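Local coordinates for protein interleukin-20 receptor subunit beta (Homo sapiens, PDB 6DF3) that pairs with IL20RA to form a receptor for the cytokines IL19, IL20 and IL24, and with IL22RA1 to form one for IL20 and IL24, at residues Y32-Q37 / C63-D68; I120-L125 / V169-F174. The protein carries 1 engineered substitution. All coordinates share one frame; numbering follows the deposited sequence.

Interaction 1. Residues Y32-Q37 / C63-D68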
# COMPACT_ATOMS: atom_id res chain seq x y z
N TYR C 32 19.35 -6.62 -26.04
CA TYR C 32 17.92 -6.40 -26.31
C TYR C 32 17.39 -5.26 -25.46
O TYR C 32 17.86 -5.10 -24.34
CB TYR C 32 17.13 -7.70 -26.00
CG TYR C 32 17.59 -8.87 -26.81
CD1 TYR C 32 17.25 -8.98 -28.14
CD2 TYR C 32 18.42 -9.86 -26.25
CE1 TYR C 32 17.70 -10.02 -28.92
CE2 TYR C 32 18.87 -10.93 -27.03
CZ TYR C 32 18.50 -11.00 -28.37
OH TYR C 32 18.94 -12.00 -29.19
N SER C 33 16.39 -4.53 -25.92
CA SER C 33 15.67 -3.52 -25.07
C SER C 33 14.20 -3.80 -25.12
O SER C 33 13.65 -4.07 -26.19
CB SER C 33 15.93 -2.08 -25.53
OG SER C 33 17.34 -1.91 -25.67
N VAL C 34 13.57 -3.77 -23.95
CA VAL C 34 12.14 -3.96 -23.84
C VAL C 34 11.38 -2.69 -23.42
O VAL C 34 11.82 -2.00 -22.52
CB VAL C 34 11.82 -5.06 -22.84
CG1 VAL C 34 10.33 -5.24 -22.73
CG2 VAL C 34 12.53 -6.33 -23.25
N GLU C 35 10.23 -2.42 -24.06
CA GLU C 35 9.36 -1.33 -23.63
C GLU C 35 7.91 -1.81 -23.52
O GLU C 35 7.60 -2.83 -24.11
CB GLU C 35 9.44 -0.19 -24.60
CG GLU C 35 10.81 0.43 -24.57
CD GLU C 35 10.92 1.63 -25.50
OE1 GLU C 35 10.04 1.80 -26.38
OE2 GLU C 35 11.92 2.39 -25.37
N TYR C 36 7.06 -1.08 -22.78
CA TYR C 36 5.66 -1.51 -22.54
C TYR C 36 4.73 -0.34 -22.54
O TYR C 36 5.17 0.82 -22.44
CB TYR C 36 5.54 -2.22 -21.19
CG TYR C 36 5.78 -1.34 -19.94
CD1 TYR C 36 7.02 -1.09 -19.49
CD2 TYR C 36 4.72 -0.75 -19.26
CE1 TYR C 36 7.27 -0.30 -18.35
CE2 TYR C 36 4.91 0.07 -18.14
CZ TYR C 36 6.19 0.27 -17.68
OH TYR C 36 6.43 1.10 -16.64
N GLN C 37 3.46 -0.64 -22.72
CA GLN C 37 2.33 0.24 -22.48
C GLN C 37 1.30 -0.53 -21.70
O GLN C 37 1.00 -1.70 -22.02
CB GLN C 37 1.58 0.51 -23.79
CG GLN C 37 2.40 1.25 -24.79
CD GLN C 37 1.62 1.67 -26.02
OE1 GLN C 37 0.85 0.89 -26.56
NE2 GLN C 37 1.88 2.86 -26.51
N CYS C 63 13.34 -11.24 -20.27
CA CYS C 63 13.24 -10.09 -19.38
C CYS C 63 12.15 -10.35 -18.36
O CYS C 63 10.99 -10.56 -18.73
CB CYS C 63 12.84 -8.83 -20.15
SG CYS C 63 12.68 -7.29 -19.14
N ASP C 64 12.51 -10.30 -17.09
CA ASP C 64 11.56 -10.23 -16.03
C ASP C 64 10.86 -8.84 -15.96
O ASP C 64 11.40 -7.90 -15.37
CB ASP C 64 12.24 -10.60 -14.71
CG ASP C 64 11.24 -10.80 -13.60
OD1 ASP C 64 10.09 -10.34 -13.75
OD2 ASP C 64 11.60 -11.44 -12.57
N VAL C 65 9.63 -8.74 -16.48
CA VAL C 65 8.87 -7.51 -16.52
C VAL C 65 7.90 -7.42 -15.35
O VAL C 65 6.95 -6.67 -15.35
CB VAL C 65 8.07 -7.37 -17.86
CG1 VAL C 65 9.00 -7.44 -19.07
CG2 VAL C 65 7.05 -8.45 -18.05
N THR C 66 8.09 -8.25 -14.34
CA THR C 66 7.20 -8.25 -13.19
C THR C 66 6.96 -6.85 -12.63
O THR C 66 5.85 -6.46 -12.40
CB THR C 66 7.76 -9.19 -12.13
OG1 THR C 66 7.89 -10.54 -12.70
CG2 THR C 66 6.87 -9.18 -10.84
N ASP C 67 8.03 -6.11 -12.43
CA ASP C 67 7.94 -4.78 -11.84
C ASP C 67 7.31 -3.71 -12.73
O ASP C 67 6.92 -2.71 -12.21
CB ASP C 67 9.29 -4.32 -11.36
CG ASP C 67 9.83 -5.22 -10.26
OD1 ASP C 67 9.10 -6.05 -9.63
OD2 ASP C 67 11.03 -5.15 -10.13
N ASP C 68 7.14 -3.97 -14.03
CA ASP C 68 6.48 -3.06 -14.92
C ASP C 68 4.99 -3.32 -15.00
O ASP C 68 4.25 -2.46 -15.37
CB ASP C 68 7.06 -3.24 -16.32
CG ASP C 68 8.59 -3.12 -16.35
OD1 ASP C 68 9.16 -2.13 -15.80
OD2 ASP C 68 9.26 -4.01 -16.93

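Interaction 2. Residues I120-L125 / V169-F174. Unlike the reference sequence in segment 169-174: Glu-172 (reference Gln).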
# COMPACT_ATOMS: atom_id res chain seq x y z
N ILE C 120 2.74 -26.19 10.00
CA ILE C 120 2.80 -26.07 8.57
C ILE C 120 3.84 -24.99 8.24
O ILE C 120 4.03 -24.01 9.00
CB ILE C 120 1.40 -25.79 7.96
CG1 ILE C 120 1.40 -26.07 6.45
CG2 ILE C 120 0.93 -24.36 8.20
CD1 ILE C 120 0.06 -25.90 5.74
N GLU C 121 4.54 -25.19 7.12
CA GLU C 121 5.43 -24.18 6.54
C GLU C 121 5.17 -24.14 5.04
O GLU C 121 5.49 -25.08 4.32
CB GLU C 121 6.88 -24.57 6.82
CG GLU C 121 7.92 -23.69 6.14
CD GLU C 121 9.28 -23.76 6.83
OE1 GLU C 121 9.56 -24.73 7.57
OE2 GLU C 121 10.07 -22.81 6.65
N LEU C 122 4.58 -23.06 4.57
CA LEU C 122 4.32 -22.91 3.16
C LEU C 122 5.57 -22.39 2.48
O LEU C 122 6.60 -22.13 3.13
CB LEU C 122 3.10 -22.03 2.88
CG LEU C 122 1.86 -22.75 3.46
CD1 LEU C 122 0.92 -21.85 4.28
CD2 LEU C 122 1.12 -23.43 2.34
N GLU C 123 5.48 -22.40 1.16
CA GLU C 123 6.52 -21.92 0.29
C GLU C 123 6.29 -20.41 0.14
O GLU C 123 5.15 -19.96 -0.02
CB GLU C 123 6.37 -22.64 -1.04
CG GLU C 123 7.55 -22.47 -2.00
CD GLU C 123 7.27 -23.07 -3.37
OE1 GLU C 123 6.22 -22.71 -3.98
OE2 GLU C 123 8.10 -23.93 -3.80
N ASP C 124 7.36 -19.64 0.21
CA ASP C 124 7.27 -18.16 0.08
C ASP C 124 6.96 -17.65 -1.32
O ASP C 124 7.86 -17.26 -2.02
CB ASP C 124 8.60 -17.57 0.54
CG ASP C 124 8.56 -16.05 0.71
OD1 ASP C 124 7.78 -15.32 0.02
OD2 ASP C 124 9.37 -15.57 1.54
N LEU C 125 5.70 -17.58 -1.71
CA LEU C 125 5.35 -16.98 -2.99
C LEU C 125 5.27 -15.41 -3.08
O LEU C 125 4.95 -14.84 -4.15
CB LEU C 125 4.04 -17.60 -3.49
CG LEU C 125 4.12 -19.12 -3.68
CD1 LEU C 125 2.73 -19.69 -3.83
CD2 LEU C 125 4.95 -19.46 -4.93
N VAL C 169 -4.29 -32.33 6.12
CA VAL C 169 -4.09 -30.92 5.73
C VAL C 169 -3.78 -30.70 4.22
O VAL C 169 -2.99 -31.45 3.64
CB VAL C 169 -2.94 -30.27 6.56
CG1 VAL C 169 -3.30 -30.21 8.04
CG2 VAL C 169 -1.64 -31.06 6.41
N LYS C 170 -4.38 -29.68 3.62
CA LYS C 170 -4.05 -29.25 2.28
C LYS C 170 -4.08 -27.69 2.29
O LYS C 170 -4.75 -27.09 3.14
CB LYS C 170 -5.03 -29.80 1.25
CG LYS C 170 -6.47 -29.39 1.54
CD LYS C 170 -7.47 -29.88 0.53
CE LYS C 170 -8.86 -29.35 0.85
NZ LYS C 170 -9.85 -29.75 -0.19
N ALA C 171 -3.41 -27.09 1.31
CA ALA C 171 -3.23 -25.64 1.22
C ALA C 171 -3.36 -25.11 -0.21
O ALA C 171 -2.99 -25.77 -1.19
CB ALA C 171 -1.87 -25.24 1.79
N GLU C 172 -3.84 -23.89 -0.29
CA GLU C 172 -4.30 -23.25 -1.50
C GLU C 172 -3.74 -21.82 -1.42
O GLU C 172 -3.44 -21.34 -0.33
CB GLU C 172 -5.81 -23.21 -1.35
CG GLU C 172 -6.65 -22.94 -2.55
CD GLU C 172 -8.10 -22.57 -2.20
OE1 GLU C 172 -8.97 -22.66 -3.11
OE2 GLU C 172 -8.41 -22.18 -1.05
N THR C 173 -3.72 -21.11 -2.54
CA THR C 173 -3.11 -19.82 -2.62
C THR C 173 -4.28 -18.87 -3.07
O THR C 173 -5.25 -19.34 -3.68
CB THR C 173 -1.98 -20.01 -3.64
OG1 THR C 173 -0.68 -19.73 -3.10
CG2 THR C 173 -2.29 -19.29 -4.87
N PHE C 174 -4.20 -17.57 -2.71
CA PHE C 174 -5.20 -16.53 -3.11
C PHE C 174 -4.48 -15.22 -3.41
O PHE C 174 -3.62 -14.84 -2.65
CB PHE C 174 -6.24 -16.21 -2.02
CG PHE C 174 -7.18 -15.09 -2.40
CD1 PHE C 174 -8.15 -15.26 -3.40
CD2 PHE C 174 -7.09 -13.85 -1.78
CE1 PHE C 174 -9.02 -14.21 -3.77
CE2 PHE C 174 -7.96 -12.79 -2.13
CZ PHE C 174 -8.93 -12.97 -3.13

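Interaction 1. Residues Y32-Q37 / C63-D68
The first fibronectin type III domain of the receptor shows how one interior can pass from pure packing to contact with another chain: across its beta sandwich Val-34 meets Cys-63 and Val-65, while two residues further along the strand Tyr-36 meets Asp-68. Strand 31-37 belongs to the four-stranded sheet and strand 62-64 to the three-stranded one. At the apolar end, CG2 of Val-34 lies 4.0 Å from CB of Cys-63, which is disulfide-bonded to Cys-55. The other branch, CG1, approaches CG1 of Val-65 more loosely, at 4.5 Å. An Asx turn, Thr-66 N to Asp-64 OD1 (3.0 Å), starts the bend, and a backbone bond from Asp-68 N to Val-65 O follows, bringing Asp-68 to the ring. Tyr-36 holds CG between its backbone N and carbonyl carbon (chi1 67°), turning one ring face to CB of Asp-68. CB of Asp-68 makes a CH-pi contact 3.8 Å from the centroid of the Tyr-36 ring, 21° off the normal and displaced toward the rim. Its nearest ring atom is Tyr-36 CE1, 3.6 Å from Asp-68 CB. The carboxylate is tilted only 24° from the ring plane. Its oxygens are held by Ser-52 OG and Ser-53 N, and OD1 also forms a salt bridge to a basic side chain of another protein's chain, where the Tyr-36 hydroxyl likewise finds a basic partner. Cut back to an alanine here, the side chain would probably leave the Asp-68 methylene without its aromatic platform and the other protein's basic group without its hydroxyl mate. The CH-pi contact thus brings together a phenol and a carboxylate held by Ser-52 and Ser-53, an arrangement probably favourable to the basic side chains of the other protein.

Interaction 2. Residues I120-L125 / V169-F174
Leu-122 and Leu-125 both set CG anti to the carbonyl carbon (chi1 -64° and -60°), which sends their methyl groups across the second fibronectin type III sandwich to Ala-171 and Thr-173. The contact joins the end of strand 117-122, and the loop that follows it, to strand 167-175 of the facing sheet. The closest apolar approach is Leu-122 CD2 to Ala-171 CB, at 3.5 Å. Ile-120 reaches the same methyl with the end of its longer branch, CD1 standing 4.4 Å from Ala-171 CB, so one small residue takes two larger neighbours; Met-109 touches it as well. Further along, Leu-125 and Thr-173 cross at about a right angle, with Leu-125 CD1 3.5 Å from Thr-173 OG1. Leu-125 also touches Asn-13, a residue from the first domain, whereas Thr-173 packs on Phe-129. The threonine has an unusual chi1 of -120°, and its hydroxyl is buried with no polar partner in the model, which leaves the exact placement of OG1 less certain. Cohesion here therefore rests on dispersion and on the fit of branched chains against a small residue; if OG1 is placed correctly, its burial probably carries some desolvation cost.

How the interactions relate
Both contacts join the two sheets of a fibronectin type III sandwich, one in each domain of this extracellular piece, and each pairs a strand with a segment that includes loop residues, mainly through side chains and without mutual hydrogen bonds. Their centres lie 29 Å apart. Both are largely buried. Interaction 1 grades from aliphatic packing beside a disulfide to charged and aromatic groups that meet another protein chain. Interaction 2 stays mostly aliphatic, touches no other protein chain of the assembly, and at its loop end adjoins the first domain. The same architecture thus carries groups that bind another chain in one domain, consistent with a part in recognition, and interior packing reaching the domain junction in the other.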